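Oxidoreductase, zinc-binding dehydrogenase family (Myxococcus xanthus, PDB 5K1S) is a zinc-containing medium-chain reductase involved in the alternative de novo biosynthesis of isovaleryl coenzyme A. Local coordinates at residues 61-65 with 66-70; 86-89 with 90-94; 117-120 with 121-124; 266-269 with 270-274; 332-335 with 336-340. One frame throughout, in Å; residues are numbered along the deposited sequence.

Interaction 1. Residues 61-65 with 66-70; sequences VINRR and GNLPR
Gly66 N donates to Asn63 O over 3.0 Å, and Asn67 N donates to Ile62 O over 3.3 Å. The two bonds tie the chain back into the last turn of helix 58-64. Gly66 has a positive phi, and with these bonds it forms a Schellman motif that ends the helix. The Gly66 N-H comes from above the Asn63 carbonyl plane, whereas that of Asn67 is tilted only 26° from the plane of the Ile62 carbonyl.

Asn63 OD1 bonds to Thr71 OG1 and also lies 3.7 Å from Leu68 CB, while Asn63 ND2 bonds to Gly131 O. Ile62 and Leu68 make the apolar contact. The CG2 branch of Ile62 sits opposite its own backbone N (chi1 to CG1 -55°), which brings it to Leu68 CD2 at 3.4 Å. The same methyl meets Asn67 CB at 3.6 Å, the two side chains crossing at about a right angle. Asn67 ND2 rests 3.6 Å from Arg65 CB, with the amide plane turned 75° from the Arg65 guanidinium plane.

The Arg65 chain runs straight from CG to NE and carries the guanidinium back along the helix. There Val61 CG1 lies over the centre of one face, 3.7 Å above the plane. Arg64 and Arg65 both form salt bridges to Glu347, and Arg64 NE bonds to His343. These links, with Val61 packed on His343 and Leu346, set the end of helix 58-64 against helix 339-347.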
loop_
_atom_site.group_PDB
_atom_site.type_symbol
_atom_site.label_atom_id
_atom_site.label_comp_id
_atom_site.label_asym_id
_atom_site.label_seq_id
_atom_site.Cartn_x
_atom_site.Cartn_y
_atom_site.Cartn_z
ATOM N N VAL A 61 1.973 17.456 -22.003
ATOM C CA VAL A 61 1.586 18.832 -21.704
ATOM C C VAL A 61 2.449 19.381 -20.576
ATOM O O VAL A 61 3.049 20.456 -20.692
ATOM C CB VAL A 61 0.089 18.904 -21.349
ATOM C CG1 VAL A 61 -0.300 20.318 -20.927
ATOM C CG2 VAL A 61 -0.762 18.445 -22.525
ATOM N N ILE A 62 2.517 18.646 -19.464
ATOM C CA ILE A 62 3.334 19.074 -18.333
ATOM C C ILE A 62 4.770 19.294 -18.787
ATOM O O ILE A 62 5.403 20.303 -18.451
ATOM C CB ILE A 62 3.254 18.040 -17.194
ATOM C CG1 ILE A 62 1.796 17.784 -16.793
ATOM C CG2 ILE A 62 4.043 18.518 -15.984
ATOM C CD1 ILE A 62 1.614 16.602 -15.865
ATOM N N ASN A 63 5.297 18.356 -19.574
ATOM C CA ASN A 63 6.652 18.484 -20.100
ATOM C C ASN A 63 6.805 19.771 -20.902
ATOM O O ASN A 63 7.785 20.506 -20.736
ATOM C CB ASN A 63 6.978 17.260 -20.960
ATOM C CG ASN A 63 8.448 17.166 -21.323
ATOM O OD1 ASN A 63 9.295 17.833 -20.732
ATOM N ND2 ASN A 63 8.756 16.321 -22.294
ATOM N N ARG A 64 5.833 20.067 -21.767
ATOM C CA ARG A 64 5.932 21.248 -22.619
ATOM C C ARG A 64 6.007 22.532 -21.803
ATOM O O ARG A 64 6.643 23.500 -22.232
ATOM C CB ARG A 64 4.742 21.308 -23.577
ATOM C CG ARG A 64 4.687 22.588 -24.394
ATOM C CD ARG A 64 3.515 22.615 -25.354
ATOM N NE ARG A 64 2.235 22.360 -24.697
ATOM C CZ ARG A 64 1.633 23.197 -23.863
ATOM N NH1 ARG A 64 2.193 24.356 -23.546
ATOM N NH2 ARG A 64 0.466 22.867 -23.327
ATOM N N ARG A 65 5.362 22.567 -20.637
ATOM C CA ARG A 65 5.333 23.767 -19.811
ATOM C C ARG A 65 6.621 23.988 -19.031
ATOM O O ARG A 65 6.729 24.996 -18.326
ATOM C CB ARG A 65 4.156 23.706 -18.833
ATOM C CG ARG A 65 2.796 23.845 -19.491
ATOM C CD ARG A 65 1.668 23.660 -18.488
ATOM N NE ARG A 65 0.357 23.720 -19.129
ATOM C CZ ARG A 65 -0.762 23.241 -18.597
ATOM N NH1 ARG A 65 -0.744 22.648 -17.408
ATOM N NH2 ARG A 65 -1.907 23.344 -19.260
ATOM N N GLY A 66 7.593 23.085 -19.141
ATOM C CA GLY A 66 8.811 23.185 -18.366
ATOM C C GLY A 66 8.716 22.616 -16.969
ATOM O O GLY A 66 9.646 22.801 -16.176
ATOM N N ASN A 67 7.629 21.920 -16.644
ATOM C CA ASN A 67 7.414 21.393 -15.305
ATOM C C ASN A 67 8.019 20.009 -15.108
ATOM O O ASN A 67 7.774 19.384 -14.073
ATOM C CB ASN A 67 5.916 21.367 -14.994
ATOM C CG ASN A 67 5.328 22.763 -14.864
ATOM O OD1 ASN A 67 5.989 23.680 -14.382
ATOM N ND2 ASN A 67 4.087 22.933 -15.304
ATOM N N LEU A 68 8.790 19.517 -16.076
ATOM C CA LEU A 68 9.629 18.339 -15.882
ATOM C C LEU A 68 11.075 18.805 -15.785
ATOM O O LEU A 68 11.638 19.258 -16.795
ATOM C CB LEU A 68 9.459 17.343 -17.030
ATOM C CG LEU A 68 8.317 16.332 -16.881
ATOM C CD1 LEU A 68 8.592 15.349 -15.749
ATOM C CD2 LEU A 68 6.998 17.037 -16.648
ATOM N N PRO A 69 11.722 18.724 -14.619
ATOM C CA PRO A 69 13.005 19.430 -14.452
ATOM C C PRO A 69 14.097 18.978 -15.405
ATOM O O PRO A 69 14.925 19.803 -15.812
ATOM C CB PRO A 69 13.381 19.133 -12.992
ATOM C CG PRO A 69 12.114 18.710 -12.334
ATOM C CD PRO A 69 11.326 18.015 -13.390
ATOM N N ARG A 70 14.137 17.703 -15.777
ATOM C CA ARG A 70 15.251 17.181 -16.556
ATOM C C ARG A 70 15.090 17.389 -18.058
ATOM O O ARG A 70 16.007 17.050 -18.813
ATOM C CB ARG A 70 15.451 15.693 -16.253
ATOM C CG ARG A 70 15.941 15.437 -14.836
ATOM C CD ARG A 70 16.563 14.060 -14.685
ATOM N NE ARG A 70 15.580 12.993 -14.845
ATOM C CZ ARG A 70 14.830 12.502 -13.864
ATOM N NH1 ARG A 70 13.966 11.527 -14.120
ATOM N NH2 ARG A 70 14.936 12.981 -12.630
#

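Interaction 2. Residues 86-89 with 90-94; sequences IEVG and PDTPG
Thr92 OG1 donates to Gly89 O over 2.7 Å. This bond folds the chain into a turn at the end of strand 80-88, where the loop to the antiparallel strand 100-103 begins. Both strands belong to the GroES-like part of this medium-chain reductase. The hydroxyl approaches almost straight in line with the carbonyl bond, with a C=O...donor angle of 170°.

Thr92 holds OG1 between its backbone N and its carbonyl carbon (chi1 54°), and this turns the hydroxyl back toward the strand. The oxygen also lies beside Val88, at 3.3 Å from CB and 3.6 Å from CG2. Thus one small polar group makes a hydrogen bond and rests on an aliphatic branch. The methyl of Thr92 turns toward the same carbonyl.

Between the two bonded residues stand Pro90 and Asp91. Pro90 has no N-H to give and its ring limits phi, so the start of the turn is stiff. Asp91 has positive phi and psi, and this swings the chain back so that Thr92 can meet Gly89.

The second shell comes mainly from strand 46-56 and the loop before it. Gly89 and Pro90 make backbone bonds with Glu46 and Gly45, and Val88 packs on Val47. Asp91 forms a salt bridge with Arg44, while Thr92 touches Val146. Residues 44-47 thus border both the strand end and the start of the loop. Within the turn, Thr92 CG2 stands 3.2 Å from Gly89 O.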
loop_
_atom_site.group_PDB
_atom_site.type_symbol
_atom_site.label_atom_id
_atom_site.label_comp_id
_atom_site.label_asym_id
_atom_site.label_seq_id
_atom_site.Cartn_x
_atom_site.Cartn_y
_atom_site.Cartn_z
ATOM N N ILE A 86 14.596 0.421 -38.551
ATOM C CA ILE A 86 15.259 0.558 -39.845
ATOM C C ILE A 86 16.768 0.401 -39.743
ATOM O O ILE A 86 17.432 0.235 -40.779
ATOM C CB ILE A 86 14.930 1.910 -40.511
ATOM C CG1 ILE A 86 15.464 3.077 -39.672
ATOM C CG2 ILE A 86 13.427 2.038 -40.716
ATOM C CD1 ILE A 86 15.476 4.398 -40.409
ATOM N N GLU A 87 17.332 0.454 -38.540
ATOM C CA GLU A 87 18.766 0.291 -38.360
ATOM C C GLU A 87 19.024 -0.133 -36.924
ATOM O O GLU A 87 18.325 0.305 -36.008
ATOM C CB GLU A 87 19.521 1.587 -38.678
ATOM C CG GLU A 87 21.028 1.489 -38.504
ATOM C CD GLU A 87 21.716 2.823 -38.701
ATOM O OE1 GLU A 87 21.012 3.821 -38.959
ATOM O OE2 GLU A 87 22.959 2.875 -38.593
ATOM N N VAL A 88 20.026 -0.986 -36.740
ATOM C CA VAL A 88 20.424 -1.458 -35.423
ATOM C C VAL A 88 21.907 -1.178 -35.241
ATOM O O VAL A 88 22.686 -1.266 -36.196
ATOM C CB VAL A 88 20.130 -2.963 -35.236
ATOM C CG1 VAL A 88 18.655 -3.253 -35.481
ATOM C CG2 VAL A 88 21.005 -3.804 -36.157
ATOM N N GLY A 89 22.293 -0.832 -34.017
ATOM C CA GLY A 89 23.686 -0.741 -33.662
ATOM C C GLY A 89 24.185 -2.084 -33.180
ATOM O O GLY A 89 23.416 -3.043 -33.054
ATOM N N PRO A 90 25.483 -2.190 -32.909
ATOM C CA PRO A 90 26.008 -3.439 -32.351
ATOM C C PRO A 90 25.366 -3.746 -31.006
ATOM O O PRO A 90 24.834 -2.868 -30.324
ATOM C CB PRO A 90 27.512 -3.170 -32.213
ATOM C CG PRO A 90 27.650 -1.685 -32.235
ATOM C CD PRO A 90 26.533 -1.174 -33.088
ATOM N N ASP A 91 25.415 -5.024 -30.632
ATOM C CA ASP A 91 24.816 -5.499 -29.385
ATOM C C ASP A 91 23.306 -5.263 -29.377
ATOM O O ASP A 91 22.750 -4.650 -28.463
ATOM C CB ASP A 91 25.483 -4.844 -28.172
ATOM C CG ASP A 91 26.790 -5.505 -27.802
ATOM O OD1 ASP A 91 26.817 -6.750 -27.703
ATOM O OD2 ASP A 91 27.792 -4.784 -27.616
ATOM N N THR A 92 22.642 -5.758 -30.417
ATOM C CA THR A 92 21.181 -5.750 -30.513
ATOM C C THR A 92 20.713 -7.132 -30.955
ATOM O O THR A 92 20.030 -7.282 -31.972
ATOM C CB THR A 92 20.704 -4.670 -31.481
ATOM O OG1 THR A 92 21.359 -4.834 -32.745
ATOM C CG2 THR A 92 21.010 -3.286 -30.929
ATOM N N PRO A 93 21.070 -8.173 -30.199
ATOM C CA PRO A 93 20.830 -9.543 -30.687
ATOM C C PRO A 93 19.367 -9.847 -30.951
ATOM O O PRO A 93 19.052 -10.551 -31.919
ATOM C CB PRO A 93 21.403 -10.417 -29.562
ATOM C CG PRO A 93 21.400 -9.539 -28.350
ATOM C CD PRO A 93 21.667 -8.158 -28.853
ATOM N N GLY A 94 18.463 -9.338 -30.120
ATOM C CA GLY A 94 17.052 -9.611 -30.289
ATOM C C GLY A 94 16.326 -8.705 -31.252
ATOM O O GLY A 94 15.122 -8.879 -31.456
#

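Interaction 3. Residues 117-120 with 121-124; sequences SGRN and SLCK. With ZN (zinc ion), chain E.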
loop_
_atom_site.group_PDB
_atom_site.type_symbol
_atom_site.label_atom_id
_atom_site.label_comp_id
_atom_site.label_asym_id
_atom_site.label_seq_id
_atom_site.Cartn_x
_atom_site.Cartn_y
_atom_site.Cartn_z
ATOM N N SER A 117 14.804 -7.569 -9.362
ATOM C CA SER A 117 13.618 -8.041 -8.661
ATOM C C SER A 117 12.335 -7.825 -9.451
ATOM O O SER A 117 11.252 -8.119 -8.936
ATOM C CB SER A 117 13.495 -7.338 -7.304
ATOM O OG SER A 117 14.709 -7.408 -6.580
ATOM N N GLY A 118 12.427 -7.321 -10.680
ATOM C CA GLY A 118 11.246 -6.992 -11.451
ATOM C C GLY A 118 10.628 -5.652 -11.120
ATOM O O GLY A 118 9.551 -5.340 -11.640
ATOM N N ARG A 119 11.270 -4.855 -10.274
ATOM C CA ARG A 119 10.767 -3.533 -9.893
ATOM C C ARG A 119 11.405 -2.441 -10.742
ATOM O O ARG A 119 11.890 -1.434 -10.228
ATOM C CB ARG A 119 11.023 -3.284 -8.411
ATOM C CG ARG A 119 10.651 -4.445 -7.496
ATOM C CD ARG A 119 9.173 -4.776 -7.572
ATOM N NE ARG A 119 8.332 -3.651 -7.164
ATOM C CZ ARG A 119 8.018 -3.362 -5.905
ATOM N NH1 ARG A 119 7.243 -2.319 -5.640
ATOM N NH2 ARG A 119 8.478 -4.105 -4.908
ATOM N N ASN A 120 11.409 -2.635 -12.064
ATOM C CA ASN A 120 12.064 -1.682 -12.956
ATOM C C ASN A 120 11.487 -0.280 -12.808
ATOM O O ASN A 120 12.207 0.709 -12.991
ATOM C CB ASN A 120 11.943 -2.154 -14.404
ATOM C CG ASN A 120 12.529 -3.536 -14.613
ATOM O OD1 ASN A 120 12.578 -4.347 -13.689
ATOM N ND2 ASN A 120 12.982 -3.810 -15.832
ATOM N N SER A 121 10.198 -0.170 -12.478
ATOM C CA SER A 121 9.594 1.139 -12.270
ATOM C C SER A 121 10.327 1.948 -11.209
ATOM O O SER A 121 10.261 3.181 -11.231
ATOM C CB SER A 121 8.125 0.982 -11.871
ATOM O OG SER A 121 7.382 0.343 -12.895
ATOM N N LEU A 122 11.029 1.284 -10.291
ATOM C CA LEU A 122 11.686 1.945 -9.172
ATOM C C LEU A 122 13.183 2.133 -9.378
ATOM O O LEU A 122 13.862 2.619 -8.468
ATOM C CB LEU A 122 11.447 1.146 -7.887
ATOM C CG LEU A 122 9.984 0.837 -7.569
ATOM C CD1 LEU A 122 9.883 -0.036 -6.328
ATOM C CD2 LEU A 122 9.186 2.119 -7.390
ATOM N N CYS A 123 13.714 1.763 -10.541
ATOM C CA CYS A 123 15.145 1.896 -10.784
ATOM C C CYS A 123 15.574 3.352 -10.654
ATOM O O CYS A 123 14.943 4.252 -11.214
ATOM C CB CYS A 123 15.491 1.366 -12.175
ATOM S SG CYS A 123 17.220 1.606 -12.648
ATOM N N LYS A 124 16.660 3.581 -9.914
ATOM C CA LYS A 124 17.210 4.921 -9.748
ATOM C C LYS A 124 18.445 5.179 -10.601
ATOM O O LYS A 124 18.794 6.345 -10.814
ATOM C CB LYS A 124 17.568 5.170 -8.278
ATOM C CG LYS A 124 16.367 5.367 -7.363
ATOM C CD LYS A 124 16.808 5.681 -5.939
ATOM C CE LYS A 124 15.630 6.075 -5.056
ATOM N NZ LYS A 124 16.048 6.324 -3.644
HETATM ZN ZN ZN E . 17.972 -0.676 -12.185
#
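Cys123 is fixed at both ends: its backbone N-H bonds to Asn120 O over 3.1 Å, and its SG binds a zinc ion at 2.5 Å. The N-H...O angle is 169°, yet the donor stands well above the Asn120 carbonyl plane, 64° out of it. The sulfur lies anti to the Cys123 backbone N (chi1 175°), which carries it off the turn and onto the metal. Asn120 O is gripped twice, because Arg106 NH1 also bonds to it.

One residue earlier the same pattern repeats. Leu122 N donates to Arg119 O over 2.9 Å, again from above the carbonyl plane. The successive i to i+3 bonds wind residues 120-122 into a short 3-10 turn.

Cys109, Cys112 and Cys115 complete the metal site. A zinc held by four cysteines in such a lobe is the structural zinc of zinc-containing members of the medium-chain family, and it probably has a structural role here too. The four sulfurs would carry considerable negative charge, and Arg106, which also touches Cys123, is likely to offset part of it.

The Arg119 and Leu122 side chains lie alongside each other and point the same way. Arg119 is bent at chi2 and chi3 and folds its guanidinium over the leucine. Leu122 CD1 lies against one face, offset toward the rim, with Arg119 NH1 its nearest atom at 3.6 Å. Arg119 NH1 forms a salt bridge to Glu300 of the second subunit. Leu122 packs on Lys299 of that subunit, and Ser121 OG bonds to Tyr307 O within its own chain.

Interaction 4. Residues 266-269 with 270-274; sequences DQTL and KSMAP
Asp266 and Lys270, one helical turn apart, form a salt bridge with OD2 2.8 Å from NZ. The ammonium meets OD2 on its syn side, 19° out of the carboxylate plane. Asp266 has CG anti to the backbone N (chi1 -174°), while the lysine chain is extended beyond CG and runs back along the helix. On the way its CG passes 3.4 Å from Asp266 O. A serine in place of Asp266 would probably leave Lys270 NZ without its charged mate and the long lysine chain freer to move.

Among the backbone bonds, Met272 N donates to Leu269 O over 2.8 Å with an N-H...O angle of 163°. Ser271 N gives to Thr268 O at 2.9 Å and makes a weak bond to Gln267 O. The bond from Lys270 N to Asp266 O is weak as well. The pattern thus shifts from i+4 to i+3 pairing as helix 262-270 ends and the chain passes into strand 272-273.

Packing adds to this. Gln267 NE2 lies 3.5 Å from Lys270 CD, while its OE1 makes a weak bond to Ala241 N. Met272 is bent at chi2 and chi3, and its CG sits 3.2 Å from Thr268 O. Thr268 OG1 is held by Glu258 and Thr264 O. Both Thr268 and Met272 face strands 253-258 and 276-280 of the Rossmann-type domain, which in this family binds the nicotinamide cofactor.

The salt bridge probably steadies the lysine chain along the last turn, while the Thr268 hydroxyl, with its two partners, can be buried against the sheet.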
loop_
_atom_site.group_PDB
_atom_site.type_symbol
_atom_site.label_atom_id
_atom_site.label_comp_id
_atom_site.label_asym_id
_atom_site.label_seq_id
_atom_site.Cartn_x
_atom_site.Cartn_y
_atom_site.Cartn_z
ATOM N N ASP A 266 -11.393 8.612 -0.060
ATOM C CA ASP A 266 -12.061 8.370 1.216
ATOM C C ASP A 266 -13.248 7.426 1.052
ATOM O O ASP A 266 -13.495 6.576 1.916
ATOM C CB ASP A 266 -12.510 9.696 1.830
ATOM C CG ASP A 266 -13.080 9.527 3.224
ATOM O OD1 ASP A 266 -12.287 9.340 4.170
ATOM O OD2 ASP A 266 -14.319 9.588 3.373
ATOM N N GLN A 267 -13.993 7.558 -0.047
ATOM C CA GLN A 267 -15.114 6.655 -0.296
ATOM C C GLN A 267 -14.628 5.276 -0.723
ATOM O O GLN A 267 -15.232 4.260 -0.356
ATOM C CB GLN A 267 -16.036 7.249 -1.358
ATOM C CG GLN A 267 -16.804 8.474 -0.901
ATOM C CD GLN A 267 -17.843 8.150 0.150
ATOM O OE1 GLN A 267 -18.973 7.780 -0.172
ATOM N NE2 GLN A 267 -17.467 8.284 1.417
ATOM N N THR A 268 -13.546 5.219 -1.505
ATOM C CA THR A 268 -12.987 3.933 -1.912
ATOM C C THR A 268 -12.693 3.062 -0.699
ATOM O O THR A 268 -13.092 1.894 -0.648
ATOM C CB THR A 268 -11.714 4.148 -2.739
ATOM O OG1 THR A 268 -12.044 4.778 -3.983
ATOM C CG2 THR A 268 -11.012 2.819 -3.025
ATOM N N LEU A 269 -11.991 3.619 0.290
ATOM C CA LEU A 269 -11.673 2.863 1.499
ATOM C C LEU A 269 -12.933 2.293 2.136
ATOM O O LEU A 269 -13.032 1.084 2.375
ATOM C CB LEU A 269 -10.930 3.757 2.492
ATOM C CG LEU A 269 -9.527 4.209 2.090
ATOM C CD1 LEU A 269 -9.025 5.266 3.058
ATOM C CD2 LEU A 269 -8.573 3.024 2.049
ATOM N N LYS A 270 -13.912 3.156 2.421
ATOM C CA LYS A 270 -15.162 2.698 3.017
ATOM C C LYS A 270 -15.836 1.624 2.178
ATOM O O LYS A 270 -16.648 0.856 2.706
ATOM C CB LYS A 270 -16.110 3.882 3.207
ATOM C CG LYS A 270 -15.560 4.970 4.114
ATOM C CD LYS A 270 -16.395 6.233 4.034
ATOM C CE LYS A 270 -15.795 7.344 4.876
ATOM N NZ LYS A 270 -16.528 8.628 4.708
ATOM N N SER A 271 -15.517 1.550 0.889
ATOM C CA SER A 271 -16.103 0.572 -0.012
ATOM C C SER A 271 -15.354 -0.755 -0.018
ATOM O O SER A 271 -15.783 -1.685 -0.710
ATOM C CB SER A 271 -16.149 1.144 -1.432
ATOM O OG SER A 271 -16.819 0.267 -2.317
ATOM N N MET A 272 -14.262 -0.873 0.735
ATOM C CA MET A 272 -13.432 -2.070 0.712
ATOM C C MET A 272 -13.933 -3.101 1.713
ATOM O O MET A 272 -14.309 -2.763 2.838
ATOM C CB MET A 272 -11.975 -1.726 1.030
ATOM C CG MET A 272 -11.347 -0.715 0.090
ATOM S SD MET A 272 -11.445 -1.211 -1.639
ATOM C CE MET A 272 -10.414 -2.678 -1.640
ATOM N N ALA A 273 -13.922 -4.362 1.295
ATOM C CA ALA A 273 -14.228 -5.464 2.187
ATOM C C ALA A 273 -13.031 -5.762 3.085
ATOM O O ALA A 273 -11.906 -5.344 2.796
ATOM C CB ALA A 273 -14.601 -6.703 1.379
ATOM N N PRO A 274 -13.243 -6.478 4.188
ATOM C CA PRO A 274 -12.123 -6.806 5.078
ATOM C C PRO A 274 -10.984 -7.478 4.323
ATOM O O PRO A 274 -11.196 -8.392 3.525
ATOM C CB PRO A 274 -12.756 -7.744 6.109
ATOM C CG PRO A 274 -14.196 -7.367 6.124
ATOM C CD PRO A 274 -14.529 -6.970 4.715
#

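Interaction 5. Residues 332-335 with 336-340; sequences DAVP and LAEAA
This contact is the first corner of a beta-alpha-beta unit, where strand 330-335 gives way to helix 339-347 before the chain returns in the parallel strand 354-358. Pro335 O accepts a hydrogen bond from Glu338 N over 3.1 Å. The N-H comes from above the carbonyl plane, 53° out of it. The bond closes the short 3-10 turn at 336-337 and leads to Glu338, the N-cap residue of the helix.

The Glu338 side chain turns back over the strand end. CG is anti to the carbonyl carbon (chi1 -63°), and the chain is extended beyond it. Its CB touches Val334 CG1 at 3.7 Å, and its carboxylate carbon CD lies 3.6 Å from Pro335 CG. An alanine here would probably leave the Pro335 ring and Val334 CG1 without the cover of the glutamate chain.

Leu336 faces the interior, onto Val21, Met34 and Leu357, while the Glu338 chain lies over Val334 and Pro335. The backbone bond thus sets the turn, and the glutamate covers the proline ring with aliphatic and carboxylate atoms.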
loop_
_atom_site.group_PDB
_atom_site.type_symbol
_atom_site.label_atom_id
_atom_site.label_comp_id
_atom_site.label_asym_id
_atom_site.label_seq_id
_atom_site.Cartn_x
_atom_site.Cartn_y
_atom_site.Cartn_z
ATOM N N ASP A 332 -9.114 10.461 -32.616
ATOM C CA ASP A 332 -8.710 11.068 -33.874
ATOM C C ASP A 332 -7.216 10.881 -34.090
ATOM O O ASP A 332 -6.423 10.978 -33.149
ATOM C CB ASP A 332 -9.057 12.563 -33.903
ATOM N N ALA A 333 -6.844 10.600 -35.335
ATOM C CA ALA A 333 -5.449 10.592 -35.749
ATOM C C ALA A 333 -5.113 11.954 -36.339
ATOM O O ALA A 333 -5.792 12.421 -37.259
ATOM C CB ALA A 333 -5.188 9.486 -36.770
ATOM N N VAL A 334 -4.076 12.588 -35.806
ATOM C CA VAL A 334 -3.762 13.969 -36.162
ATOM C C VAL A 334 -2.392 14.026 -36.830
ATOM O O VAL A 334 -1.455 13.364 -36.365
ATOM C CB VAL A 334 -3.807 14.881 -34.924
ATOM C CG1 VAL A 334 -3.500 16.324 -35.302
ATOM C CG2 VAL A 334 -5.171 14.787 -34.252
ATOM N N PRO A 335 -2.223 14.790 -37.912
ATOM C CA PRO A 335 -0.877 14.976 -38.465
ATOM C C PRO A 335 0.081 15.533 -37.423
ATOM O O PRO A 335 -0.303 16.298 -36.535
ATOM C CB PRO A 335 -1.093 15.967 -39.617
ATOM C CG PRO A 335 -2.486 16.490 -39.456
ATOM C CD PRO A 335 -3.249 15.432 -38.748
ATOM N N LEU A 336 1.347 15.134 -37.544
ATOM C CA LEU A 336 2.351 15.549 -36.571
ATOM C C LEU A 336 2.460 17.067 -36.500
ATOM O O LEU A 336 2.608 17.639 -35.413
ATOM C CB LEU A 336 3.700 14.925 -36.927
ATOM C CG LEU A 336 4.900 15.339 -36.077
ATOM C CD1 LEU A 336 4.691 14.949 -34.621
ATOM C CD2 LEU A 336 6.182 14.726 -36.619
ATOM N N ALA A 337 2.380 17.741 -37.650
ATOM C CA ALA A 337 2.555 19.189 -37.682
ATOM C C ALA A 337 1.526 19.920 -36.832
ATOM O O ALA A 337 1.752 21.079 -36.470
ATOM C CB ALA A 337 2.481 19.692 -39.125
ATOM N N GLU A 338 0.404 19.277 -36.509
ATOM C CA GLU A 338 -0.639 19.879 -35.687
ATOM C C GLU A 338 -0.538 19.451 -34.227
ATOM O O GLU A 338 -1.561 19.285 -33.556
ATOM C CB GLU A 338 -2.015 19.532 -36.252
ATOM C CG GLU A 338 -2.262 20.089 -37.644
ATOM C CD GLU A 338 -3.626 19.717 -38.191
ATOM O OE1 GLU A 338 -4.452 19.183 -37.420
ATOM O OE2 GLU A 338 -3.871 19.959 -39.391
ATOM N N ALA A 339 0.685 19.267 -33.723
ATOM C CA ALA A 339 0.858 18.878 -32.327
ATOM C C ALA A 339 0.289 19.934 -31.390
ATOM O O ALA A 339 -0.341 19.603 -30.379
ATOM C CB ALA A 339 2.337 18.636 -32.030
ATOM N N ALA A 340 0.500 21.213 -31.708
ATOM C CA ALA A 340 -0.045 22.281 -30.876
ATOM C C ALA A 340 -1.552 22.129 -30.716
ATOM O O ALA A 340 -2.076 22.163 -29.597
ATOM C CB ALA A 340 0.299 23.644 -31.480
#

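Overall arrangement
The five contacts come in series along the chain. Interactions 1, 2 and 3 lie in the GroES-like part, interaction 4 in the Rossmann-type domain, interaction 5 beside the first. Interactions 2 and 5 reach the same mixed sheet, through strands 80-88 and 330-335. Interactions 1 and 5 are about 7 Å apart at their nearest atoms; helices 58-64 and 339-347, which carry them, pack together. Interaction 3 is about 8 Å from interaction 1 at nearest atoms. The centres of interactions 2 and 4 are about 49 Å apart, on opposite sides of the chain's centre. Pro274 of interaction 4 packs on Leu122 of the second subunit, joining the Rossmann-type domain to the neighbouring zinc lobe.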